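Local coordinates for protein putative mandelate racemase/muconate lactonizing enzyme (Bordetella bronchiseptica, PDB 3DDM) that is of unknown function but belongs to the mandelate racemase/muconate lactonizing enzyme family of the enolase superfamily, joining an enolase-type N-terminal domain to a barrel domain, at residues L212-Q220 / E242-M252; T11-Y22 / D37-S48. The protein carries 1 engineered substitution. One frame throughout, in Å; residues are numbered along the deposited sequence.

Contact 1 (L212-Q220 / E242-M252)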
loop_
_atom_site.group_PDB
_atom_site.type_symbol
_atom_site.label_atom_id
_atom_site.label_comp_id
_atom_site.label_asym_id
_atom_site.label_seq_id
_atom_site.Cartn_x
_atom_site.Cartn_y
_atom_site.Cartn_z
ATOM N N LEU A 212 21.788 -11.645 -0.709
ATOM C CA LEU A 212 22.490 -12.390 -1.736
ATOM C C LEU A 212 23.553 -13.380 -1.281
ATOM O O LEU A 212 23.523 -14.544 -1.670
ATOM C CB LEU A 212 23.089 -11.430 -2.759
ATOM C CG LEU A 212 23.800 -12.098 -3.938
ATOM C CD1 LEU A 212 22.939 -13.226 -4.524
ATOM C CD2 LEU A 212 24.094 -11.046 -4.980
ATOM N N PRO A 213 24.520 -12.939 -0.467
ATOM C CA PRO A 213 25.531 -13.915 -0.049
ATOM C C PRO A 213 25.008 -15.094 0.784
ATOM O O PRO A 213 25.564 -16.195 0.732
ATOM C CB PRO A 213 26.570 -13.055 0.681
ATOM C CG PRO A 213 25.782 -11.874 1.152
ATOM C CD PRO A 213 24.856 -11.583 0.001
ATOM N N ARG A 214 23.930 -14.888 1.529
ATOM C CA ARG A 214 23.373 -15.972 2.334
ATOM C C ARG A 214 22.606 -16.956 1.449
ATOM O O ARG A 214 22.674 -18.169 1.649
ATOM C CB ARG A 214 22.446 -15.400 3.404
ATOM C CG ARG A 214 22.030 -16.363 4.505
ATOM C CD ARG A 214 21.260 -15.576 5.562
ATOM N NE ARG A 214 20.591 -16.404 6.562
ATOM C CZ ARG A 214 19.868 -15.910 7.565
ATOM N NH1 ARG A 214 19.725 -14.594 7.697
ATOM N NH2 ARG A 214 19.285 -16.725 8.437
ATOM N N ALA A 215 21.878 -16.429 0.471
ATOM C CA ALA A 215 21.109 -17.266 -0.437
ATOM C C ALA A 215 22.050 -18.166 -1.223
ATOM O O ALA A 215 21.785 -19.353 -1.391
ATOM C CB ALA A 215 20.304 -16.403 -1.382
ATOM N N ARG A 216 23.146 -17.593 -1.715
ATOM C CA ARG A 216 24.133 -18.356 -2.474
ATOM C C ARG A 216 24.618 -19.496 -1.589
ATOM O O ARG A 216 24.615 -20.661 -1.990
ATOM C CB ARG A 216 25.335 -17.484 -2.856
ATOM C CG ARG A 216 25.109 -16.503 -3.994
ATOM C CD ARG A 216 26.404 -15.729 -4.300
ATOM N NE ARG A 216 27.512 -16.622 -4.656
ATOM C CZ ARG A 216 27.857 -16.954 -5.898
ATOM N NH1 ARG A 216 27.190 -16.465 -6.936
ATOM N NH2 ARG A 216 28.860 -17.793 -6.105
ATOM N N GLN A 217 25.026 -19.136 -0.377
ATOM C CA GLN A 217 25.516 -20.098 0.601
ATOM C C GLN A 217 24.490 -21.194 0.886
ATOM O O GLN A 217 24.804 -22.380 0.790
ATOM C CB GLN A 217 25.859 -19.377 1.898
ATOM C CG GLN A 217 26.337 -20.281 2.996
ATOM C CD GLN A 217 26.219 -19.623 4.357
ATOM O OE1 GLN A 217 26.862 -18.603 4.629
ATOM N NE2 GLN A 217 25.381 -20.199 5.219
ATOM N N MET A 218 23.265 -20.802 1.236
ATOM C CA MET A 218 22.221 -21.778 1.539
ATOM C C MET A 218 21.785 -22.596 0.326
ATOM O O MET A 218 21.608 -23.809 0.428
ATOM C CB MET A 218 21.004 -21.090 2.157
ATOM C CG MET A 218 21.191 -20.645 3.593
ATOM S SD MET A 218 21.578 -21.980 4.746
ATOM C CE MET A 218 20.037 -22.918 4.711
ATOM N N ALA A 219 21.610 -21.946 -0.821
ATOM C CA ALA A 219 21.192 -22.667 -2.018
ATOM C C ALA A 219 22.170 -23.800 -2.306
ATOM O O ALA A 219 21.808 -24.817 -2.891
ATOM C CB ALA A 219 21.121 -21.725 -3.198
ATOM N N GLN A 220 23.416 -23.614 -1.879
ATOM C CA GLN A 220 24.473 -24.604 -2.070
ATOM C C GLN A 220 24.306 -25.762 -1.082
ATOM O O GLN A 220 24.311 -26.932 -1.472
ATOM C CB GLN A 220 25.841 -23.952 -1.850
ATOM C CG GLN A 220 26.844 -24.154 -2.976
ATOM C CD GLN A 220 26.574 -23.262 -4.176
ATOM O OE1 GLN A 220 26.610 -22.030 -4.076
ATOM N NE2 GLN A 220 26.310 -23.882 -5.322
ATOM N N GLU A 242 20.992 -9.284 -8.833
ATOM C CA GLU A 242 21.134 -10.188 -7.704
ATOM C C GLU A 242 20.431 -11.512 -7.961
ATOM O O GLU A 242 20.912 -12.566 -7.537
ATOM C CB GLU A 242 20.602 -9.534 -6.426
ATOM C CG GLU A 242 21.229 -8.185 -6.124
ATOM C CD GLU A 242 20.994 -7.714 -4.695
ATOM O OE1 GLU A 242 21.182 -6.506 -4.429
ATOM O OE2 GLU A 242 20.637 -8.548 -3.834
ATOM N N TRP A 243 19.295 -11.457 -8.656
ATOM C CA TRP A 243 18.535 -12.662 -8.988
ATOM C C TRP A 243 19.273 -13.441 -10.054
ATOM O O TRP A 243 19.350 -14.669 -10.007
ATOM C CB TRP A 243 17.132 -12.316 -9.500
ATOM C CG TRP A 243 16.173 -11.970 -8.412
ATOM C CD1 TRP A 243 15.847 -10.723 -7.972
ATOM C CD2 TRP A 243 15.442 -12.889 -7.594
ATOM N NE1 TRP A 243 14.958 -10.805 -6.930
ATOM C CE2 TRP A 243 14.692 -12.124 -6.676
ATOM C CE3 TRP A 243 15.348 -14.287 -7.546
ATOM C CZ2 TRP A 243 13.855 -12.707 -5.719
ATOM C CZ3 TRP A 243 14.515 -14.869 -6.595
ATOM C CH2 TRP A 243 13.780 -14.078 -5.693
ATOM N N ALA A 244 19.814 -12.714 -11.019
ATOM C CA ALA A 244 20.557 -13.337 -12.096
ATOM C C ALA A 244 21.761 -14.077 -11.519
ATOM O O ALA A 244 22.061 -15.198 -11.920
ATOM C CB ALA A 244 21.008 -12.282 -13.095
ATOM N N GLU A 245 22.442 -13.457 -10.565
ATOM C CA GLU A 245 23.601 -14.082 -9.960
ATOM C C GLU A 245 23.217 -15.308 -9.148
ATOM O O GLU A 245 23.817 -16.373 -9.294
ATOM C CB GLU A 245 24.336 -13.106 -9.052
ATOM C CG GLU A 245 25.675 -13.646 -8.593
ATOM C CD GLU A 245 26.278 -12.860 -7.450
ATOM O OE1 GLU A 245 26.365 -11.609 -7.546
ATOM O OE2 GLU A 245 26.673 -13.506 -6.451
ATOM N N LEU A 246 22.219 -15.159 -8.285
ATOM C CA LEU A 246 21.781 -16.275 -7.455
ATOM C C LEU A 246 21.319 -17.449 -8.312
ATOM O O LEU A 246 21.651 -18.603 -8.035
ATOM C CB LEU A 246 20.638 -15.839 -6.529
ATOM C CG LEU A 246 20.134 -16.910 -5.555
ATOM C CD1 LEU A 246 21.271 -17.351 -4.649
ATOM C CD2 LEU A 246 18.979 -16.364 -4.738
ATOM N N ALA A 247 20.557 -17.144 -9.358
ATOM C CA ALA A 247 20.037 -18.172 -10.242
ATOM C C ALA A 247 21.148 -19.053 -10.796
ATOM O O ALA A 247 21.000 -20.267 -10.867
ATOM C CB ALA A 247 19.249 -17.531 -11.374
ATOM N N GLN A 248 22.269 -18.442 -11.171
ATOM C CA GLN A 248 23.398 -19.185 -11.721
ATOM C C GLN A 248 24.114 -20.018 -10.663
ATOM O O GLN A 248 24.565 -21.132 -10.933
ATOM C CB GLN A 248 24.421 -18.236 -12.344
ATOM C CG GLN A 248 23.875 -17.243 -13.343
ATOM C CD GLN A 248 24.980 -16.389 -13.942
ATOM O OE1 GLN A 248 25.935 -16.012 -13.247
ATOM N NE2 GLN A 248 24.856 -16.071 -15.233
ATOM N N ALA A 249 24.229 -19.470 -9.463
ATOM C CA ALA A 249 24.907 -20.163 -8.380
ATOM C C ALA A 249 24.065 -21.257 -7.734
ATOM O O ALA A 249 24.607 -22.168 -7.109
ATOM C CB ALA A 249 25.340 -19.157 -7.315
ATOM N N ALA A 250 22.747 -21.177 -7.874
ATOM C CA ALA A 250 21.884 -22.173 -7.259
ATOM C C ALA A 250 21.818 -23.479 -8.042
ATOM O O ALA A 250 21.743 -23.484 -9.271
ATOM C CB ALA A 250 20.493 -21.607 -7.067
ATOM N N PRO A 251 21.852 -24.612 -7.329
ATOM C CA PRO A 251 21.795 -25.950 -7.924
ATOM C C PRO A 251 20.374 -26.244 -8.374
ATOM O O PRO A 251 20.152 -27.030 -9.294
ATOM C CB PRO A 251 22.199 -26.872 -6.777
ATOM C CG PRO A 251 22.796 -25.949 -5.730
ATOM C CD PRO A 251 22.002 -24.696 -5.868
ATOM N N MET A 252 19.410 -25.618 -7.702
ATOM C CA MET A 252 18.006 -25.815 -8.026
ATOM C C MET A 252 17.420 -24.546 -8.616
ATOM O O MET A 252 18.001 -23.467 -8.496
ATOM C CB MET A 252 17.216 -26.196 -6.765
ATOM C CG MET A 252 16.905 -25.036 -5.798
ATOM S SD MET A 252 18.333 -24.263 -5.007
ATOM C CE MET A 252 18.775 -25.516 -3.825
#
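Leu246 meets the helix 212-220 through its branch methyls: CD1 lies 3.5 Å from Ala215 CB, and CD2 touches the same alanine. With CG anti to the backbone N (chi1 -177°), both methyls are carried to Ala215, and the side chain slides antiparallel past that of Leu212, whose CD1 comes 4.0 Å from Leu246 CB. The side chains of Leu212 and Glu245 cross at about a right angle, with Leu212 CD2 against the carboxylate. That carboxylate also receives Arg216, in which a bend at chi3 (58°) brings the guanidinium over to the helix 242-249. Arg216 NH1 lies 3.0 Å from Glu245 OE2, a salt bridge whose hydrogen bond is weak because the N-H points poorly at the oxygen, while Ala249 CB sits over one guanidinium face, near its rim. Gln220, bent at chi2, closes the far end: its NE2 donates to Ala249 O at 3.0 Å, using the carbonyl of the last helical residue. Just beyond, Ala219 CB packs on Ala250 CB at 3.9 Å and more loosely on Pro251 and Met252. The helices run nearly parallel, their axes 9.5 Å apart and 17° askew, as expected for successive helices on the outside of a beta/alpha barrel. Inward of them, Leu246 rests on Leu254 of strand 254-256, and Ala219 and Met252 on Leu230 of strand 229-231.

Contact 2 (T11-Y22 / D37-S48)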
loop_
_atom_site.group_PDB
_atom_site.type_symbol
_atom_site.label_atom_id
_atom_site.label_comp_id
_atom_site.label_asym_id
_atom_site.label_seq_id
_atom_site.Cartn_x
_atom_site.Cartn_y
_atom_site.Cartn_z
ATOM N N THR A 11 -23.143 -6.852 -16.324
ATOM C CA THR A 11 -23.692 -5.596 -15.833
ATOM C C THR A 11 -23.892 -5.670 -14.327
ATOM O O THR A 11 -25.011 -5.851 -13.852
ATOM C CB THR A 11 -25.044 -5.260 -16.500
ATOM O OG1 THR A 11 -24.896 -5.282 -17.927
ATOM C CG2 THR A 11 -25.510 -3.864 -16.074
ATOM N N PRO A 12 -22.800 -5.519 -13.554
ATOM C CA PRO A 12 -22.840 -5.571 -12.090
ATOM C C PRO A 12 -23.944 -4.676 -11.553
ATOM O O PRO A 12 -24.187 -3.603 -12.099
ATOM C CB PRO A 12 -21.455 -5.076 -11.696
ATOM C CG PRO A 12 -20.606 -5.510 -12.846
ATOM C CD PRO A 12 -21.454 -5.146 -14.022
ATOM N N ALA A 13 -24.604 -5.111 -10.484
ATOM C CA ALA A 13 -25.687 -4.338 -9.895
ATOM C C ALA A 13 -25.508 -4.148 -8.397
ATOM O O ALA A 13 -25.825 -3.092 -7.849
ATOM C CB ALA A 13 -27.010 -5.017 -10.170
ATOM N N ARG A 14 -25.011 -5.186 -7.734
ATOM C CA ARG A 14 -24.789 -5.144 -6.298
ATOM C C ARG A 14 -23.483 -5.867 -6.034
ATOM O O ARG A 14 -23.239 -6.929 -6.599
ATOM C CB ARG A 14 -25.947 -5.829 -5.568
ATOM C CG ARG A 14 -25.759 -5.985 -4.064
ATOM C CD ARG A 14 -27.033 -6.526 -3.401
ATOM N NE ARG A 14 -26.760 -7.589 -2.430
ATOM C CZ ARG A 14 -26.338 -8.814 -2.749
ATOM N NH1 ARG A 14 -26.139 -9.150 -4.021
ATOM N NH2 ARG A 14 -26.102 -9.708 -1.793
ATOM N N VAL A 15 -22.635 -5.279 -5.197
ATOM C CA VAL A 15 -21.338 -5.873 -4.873
ATOM C C VAL A 15 -21.106 -5.828 -3.368
ATOM O O VAL A 15 -20.954 -4.752 -2.791
ATOM C CB VAL A 15 -20.195 -5.111 -5.574
ATOM C CG1 VAL A 15 -18.865 -5.745 -5.229
ATOM C CG2 VAL A 15 -20.414 -5.104 -7.075
ATOM N N ARG A 16 -21.074 -6.990 -2.728
ATOM C CA ARG A 16 -20.870 -7.028 -1.282
ATOM C C ARG A 16 -19.637 -7.812 -0.870
ATOM O O ARG A 16 -19.233 -8.764 -1.543
ATOM C CB ARG A 16 -22.103 -7.616 -0.585
ATOM C CG ARG A 16 -23.401 -6.950 -0.997
ATOM C CD ARG A 16 -24.577 -7.346 -0.106
ATOM N NE ARG A 16 -24.448 -6.811 1.251
ATOM C CZ ARG A 16 -25.444 -6.749 2.135
ATOM N NH1 ARG A 16 -26.660 -7.191 1.810
ATOM N NH2 ARG A 16 -25.223 -6.242 3.345
ATOM N N ALA A 17 -19.041 -7.399 0.242
ATOM C CA ALA A 17 -17.857 -8.058 0.770
ATOM C C ALA A 17 -18.162 -8.557 2.173
ATOM O O ALA A 17 -18.764 -7.842 2.968
ATOM C CB ALA A 17 -16.695 -7.087 0.807
ATOM N N HIS A 18 -17.762 -9.788 2.472
ATOM C CA HIS A 18 -17.998 -10.353 3.792
ATOM C C HIS A 18 -16.677 -10.750 4.403
ATOM O O HIS A 18 -15.859 -11.410 3.758
ATOM C CB HIS A 18 -18.902 -11.579 3.701
ATOM C CG HIS A 18 -20.116 -11.363 2.859
ATOM N ND1 HIS A 18 -20.164 -11.707 1.525
ATOM C CD2 HIS A 18 -21.299 -10.772 3.140
ATOM C CE1 HIS A 18 -21.324 -11.337 1.019
ATOM N NE2 HIS A 18 -22.032 -10.766 1.977
ATOM N N VAL A 19 -16.468 -10.346 5.649
ATOM C CA VAL A 19 -15.232 -10.667 6.344
ATOM C C VAL A 19 -15.462 -11.765 7.375
ATOM O O VAL A 19 -16.506 -11.818 8.015
ATOM C CB VAL A 19 -14.659 -9.435 7.062
ATOM C CG1 VAL A 19 -13.324 -9.787 7.696
ATOM C CG2 VAL A 19 -14.511 -8.280 6.081
ATOM N N PHE A 20 -14.478 -12.645 7.515
ATOM C CA PHE A 20 -14.540 -13.745 8.464
ATOM C C PHE A 20 -13.205 -13.871 9.153
ATOM O O PHE A 20 -12.160 -13.655 8.538
ATOM C CB PHE A 20 -14.859 -15.059 7.758
ATOM C CG PHE A 20 -16.208 -15.084 7.133
ATOM C CD1 PHE A 20 -16.380 -14.719 5.805
ATOM C CD2 PHE A 20 -17.323 -15.424 7.886
ATOM C CE1 PHE A 20 -17.648 -14.690 5.230
ATOM C CE2 PHE A 20 -18.594 -15.398 7.324
ATOM C CZ PHE A 20 -18.757 -15.029 5.991
ATOM N N ARG A 21 -13.240 -14.200 10.437
ATOM C CA ARG A 21 -12.018 -14.372 11.197
ATOM C C ARG A 21 -12.225 -15.582 12.082
ATOM O O ARG A 21 -12.973 -15.536 13.056
ATOM C CB ARG A 21 -11.709 -13.125 12.035
ATOM C CG ARG A 21 -11.824 -11.823 11.252
ATOM C CD ARG A 21 -11.070 -10.675 11.908
ATOM N NE ARG A 21 -9.633 -10.881 11.793
ATOM C CZ ARG A 21 -8.790 -10.045 11.194
ATOM N NH1 ARG A 21 -9.218 -8.917 10.644
ATOM N NH2 ARG A 21 -7.509 -10.364 11.126
ATOM N N TYR A 22 -11.582 -16.681 11.709
ATOM C CA TYR A 22 -11.682 -17.915 12.466
ATOM C C TYR A 22 -10.612 -17.924 13.546
ATOM O O TYR A 22 -9.417 -17.926 13.242
ATOM C CB TYR A 22 -11.475 -19.121 11.561
ATOM C CG TYR A 22 -11.800 -20.403 12.273
ATOM C CD1 TYR A 22 -13.117 -20.855 12.363
ATOM C CD2 TYR A 22 -10.801 -21.140 12.908
ATOM C CE1 TYR A 22 -13.434 -22.008 13.068
ATOM C CE2 TYR A 22 -11.105 -22.294 13.620
ATOM C CZ TYR A 22 -12.423 -22.722 13.691
ATOM O OH TYR A 22 -12.725 -23.873 14.377
ATOM N N ASP A 37 -5.636 -15.664 14.453
ATOM C CA ASP A 37 -6.858 -16.086 13.776
ATOM C C ASP A 37 -6.656 -16.012 12.263
ATOM O O ASP A 37 -5.878 -15.195 11.767
ATOM C CB ASP A 37 -8.035 -15.202 14.185
ATOM C CG ASP A 37 -7.815 -13.744 13.840
ATOM O OD1 ASP A 37 -6.969 -13.099 14.499
ATOM O OD2 ASP A 37 -8.477 -13.247 12.900
ATOM N N ARG A 38 -7.355 -16.882 11.540
ATOM C CA ARG A 38 -7.274 -16.936 10.087
ATOM C C ARG A 38 -8.362 -16.031 9.522
ATOM O O ARG A 38 -9.545 -16.257 9.755
ATOM C CB ARG A 38 -7.484 -18.373 9.615
ATOM C CG ARG A 38 -6.621 -19.388 10.366
ATOM C CD ARG A 38 -5.585 -20.044 9.467
ATOM N NE ARG A 38 -4.675 -19.069 8.880
ATOM C CZ ARG A 38 -4.004 -19.264 7.749
ATOM N NH1 ARG A 38 -4.138 -20.399 7.075
ATOM N NH2 ARG A 38 -3.201 -18.315 7.287
ATOM N N PRO A 39 -7.972 -14.984 8.777
ATOM C CA PRO A 39 -8.929 -14.045 8.188
ATOM C C PRO A 39 -9.336 -14.425 6.775
ATOM O O PRO A 39 -8.716 -15.270 6.149
ATOM C CB PRO A 39 -8.164 -12.735 8.220
ATOM C CG PRO A 39 -6.794 -13.188 7.828
ATOM C CD PRO A 39 -6.593 -14.485 8.617
ATOM N N ALA A 40 -10.384 -13.787 6.273
ATOM C CA ALA A 40 -10.855 -14.046 4.920
ATOM C C ALA A 40 -11.841 -12.968 4.462
ATOM O O ALA A 40 -12.586 -12.406 5.267
ATOM C CB ALA A 40 -11.512 -15.407 4.851
ATOM N N VAL A 41 -11.821 -12.660 3.171
ATOM C CA VAL A 41 -12.747 -11.679 2.615
ATOM C C VAL A 41 -13.319 -12.280 1.344
ATOM O O VAL A 41 -12.612 -12.447 0.350
ATOM C CB VAL A 41 -12.060 -10.339 2.270
ATOM C CG1 VAL A 41 -13.067 -9.392 1.645
ATOM C CG2 VAL A 41 -11.491 -9.708 3.516
ATOM N N LEU A 42 -14.596 -12.636 1.392
ATOM C CA LEU A 42 -15.267 -13.215 0.236
ATOM C C LEU A 42 -16.109 -12.125 -0.414
ATOM O O LEU A 42 -16.716 -11.298 0.271
ATOM C CB LEU A 42 -16.150 -14.393 0.667
ATOM C CG LEU A 42 -15.464 -15.528 1.452
ATOM C CD1 LEU A 42 -16.479 -16.634 1.755
ATOM C CD2 LEU A 42 -14.288 -16.089 0.658
ATOM N N VAL A 43 -16.128 -12.097 -1.738
ATOM C CA VAL A 43 -16.917 -11.088 -2.435
ATOM C C VAL A 43 -17.917 -11.741 -3.363
ATOM O O VAL A 43 -17.634 -12.785 -3.963
ATOM C CB VAL A 43 -16.021 -10.121 -3.240
ATOM C CG1 VAL A 43 -15.292 -9.186 -2.287
ATOM C CG2 VAL A 43 -15.017 -10.907 -4.066
ATOM N N GLU A 44 -19.101 -11.139 -3.447
ATOM C CA GLU A 44 -20.148 -11.652 -4.316
ATOM C C GLU A 44 -20.666 -10.534 -5.188
ATOM O O GLU A 44 -21.113 -9.512 -4.689
ATOM C CB GLU A 44 -21.304 -12.243 -3.504
ATOM C CG GLU A 44 -22.004 -11.262 -2.580
ATOM C CD GLU A 44 -23.288 -11.833 -1.986
ATOM O OE1 GLU A 44 -24.138 -12.330 -2.751
ATOM O OE2 GLU A 44 -23.455 -11.775 -0.752
ATOM N N VAL A 45 -20.574 -10.719 -6.496
ATOM C CA VAL A 45 -21.068 -9.723 -7.430
ATOM C C VAL A 45 -22.381 -10.199 -8.031
ATOM O O VAL A 45 -22.429 -11.256 -8.660
ATOM C CB VAL A 45 -20.091 -9.489 -8.583
ATOM C CG1 VAL A 45 -20.717 -8.510 -9.581
ATOM C CG2 VAL A 45 -18.767 -8.954 -8.046
ATOM N N GLU A 46 -23.447 -9.430 -7.830
ATOM C CA GLU A 46 -24.739 -9.795 -8.387
ATOM C C GLU A 46 -24.974 -9.104 -9.724
ATOM O O GLU A 46 -24.792 -7.894 -9.868
ATOM C CB GLU A 46 -25.885 -9.441 -7.445
ATOM C CG GLU A 46 -27.189 -10.090 -7.882
ATOM C CD GLU A 46 -28.374 -9.648 -7.059
ATOM O OE1 GLU A 46 -28.263 -9.658 -5.813
ATOM O OE2 GLU A 46 -29.419 -9.301 -7.656
ATOM N N ASP A 47 -25.391 -9.907 -10.689
ATOM C CA ASP A 47 -25.675 -9.486 -12.051
ATOM C C ASP A 47 -26.953 -8.655 -12.121
ATOM O O ASP A 47 -27.726 -8.593 -11.161
ATOM C CB ASP A 47 -25.845 -10.742 -12.902
ATOM C CG ASP A 47 -25.657 -10.491 -14.363
ATOM O OD1 ASP A 47 -25.712 -11.481 -15.128
ATOM O OD2 ASP A 47 -25.453 -9.319 -14.748
ATOM N N SER A 48 -27.173 -8.027 -13.269
ATOM C CA SER A 48 -28.374 -7.228 -13.490
ATOM C C SER A 48 -29.556 -8.187 -13.695
ATOM O O SER A 48 -30.714 -7.785 -13.601
ATOM C CB SER A 48 -28.206 -6.351 -14.729
ATOM O OG SER A 48 -27.948 -7.154 -15.868
#
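Arg21 lays one face of its guanidinium over Pro39 CB, with the overlap toward the rim of the group. The chain bends at chi3 (70°), and NE then meets Asp37 OD2 at 2.9 Å, an almost straight hydrogen bond (178°) within a salt bridge. Asp37 OD2 accepts on its syn side and lies in the guanidinium plane, while Arg21 NH1 turns to Glu67, so one cation ties both strands to helix 65-81. On the other face of the sheet Arg14 serves two carboxylates. Its NH1 pairs with Glu46 OE1 at 2.8 Å; Glu44 OE1 lies at the guanidinium edge, near its plane, and takes a weak bond of 3.4 Å from Arg14 NH2. Glu44 holds CG between its backbone N and carbonyl carbon (chi1 61°), from where the extended chain carries the carboxylate across to Arg14. Farther along, the side chains of Phe20 and Leu42 cross at about a right angle, CE1 of Phe20 touching CD1 of Leu42 at 4.1 Å, and helix 374-380 covers Phe20. The Arg21 face is otherwise apolar: Val15 meets Val45, Ala17 meets Val43, and Val19 meets Val41, with Ala17, Val19 and Val41 packed on helix 65-81. The antiparallel ladder ends in a classic beta bulge, where Ala13 N and more weakly Arg14 N both point at Glu46 O. Backbone bonds of pairs such as His18 with Leu42 set the register; the salt bridges are consistent with it, and Arg14 may help to offset the negative charge of Glu44 and Glu46.

How the contacts relate
The two contacts lie on opposite sides of the chain's centre, their own centres 41 Å apart and their nearest atoms about 22 Å apart, without touching. They follow one another along the chain: contact 2 is complete before contact 1 begins. Contact 2 pairs the first two strands of the three-stranded antiparallel sheet in the N-terminal domain, whereas contact 1 joins two consecutive helices around the parallel barrel of the C-terminal domain. No strand, helix or sheet is common to both. They sample the two parts of the enolase-superfamily architecture: strand pairing in the sheet of the N-terminal domain, and helix packing on the outside of the barrel.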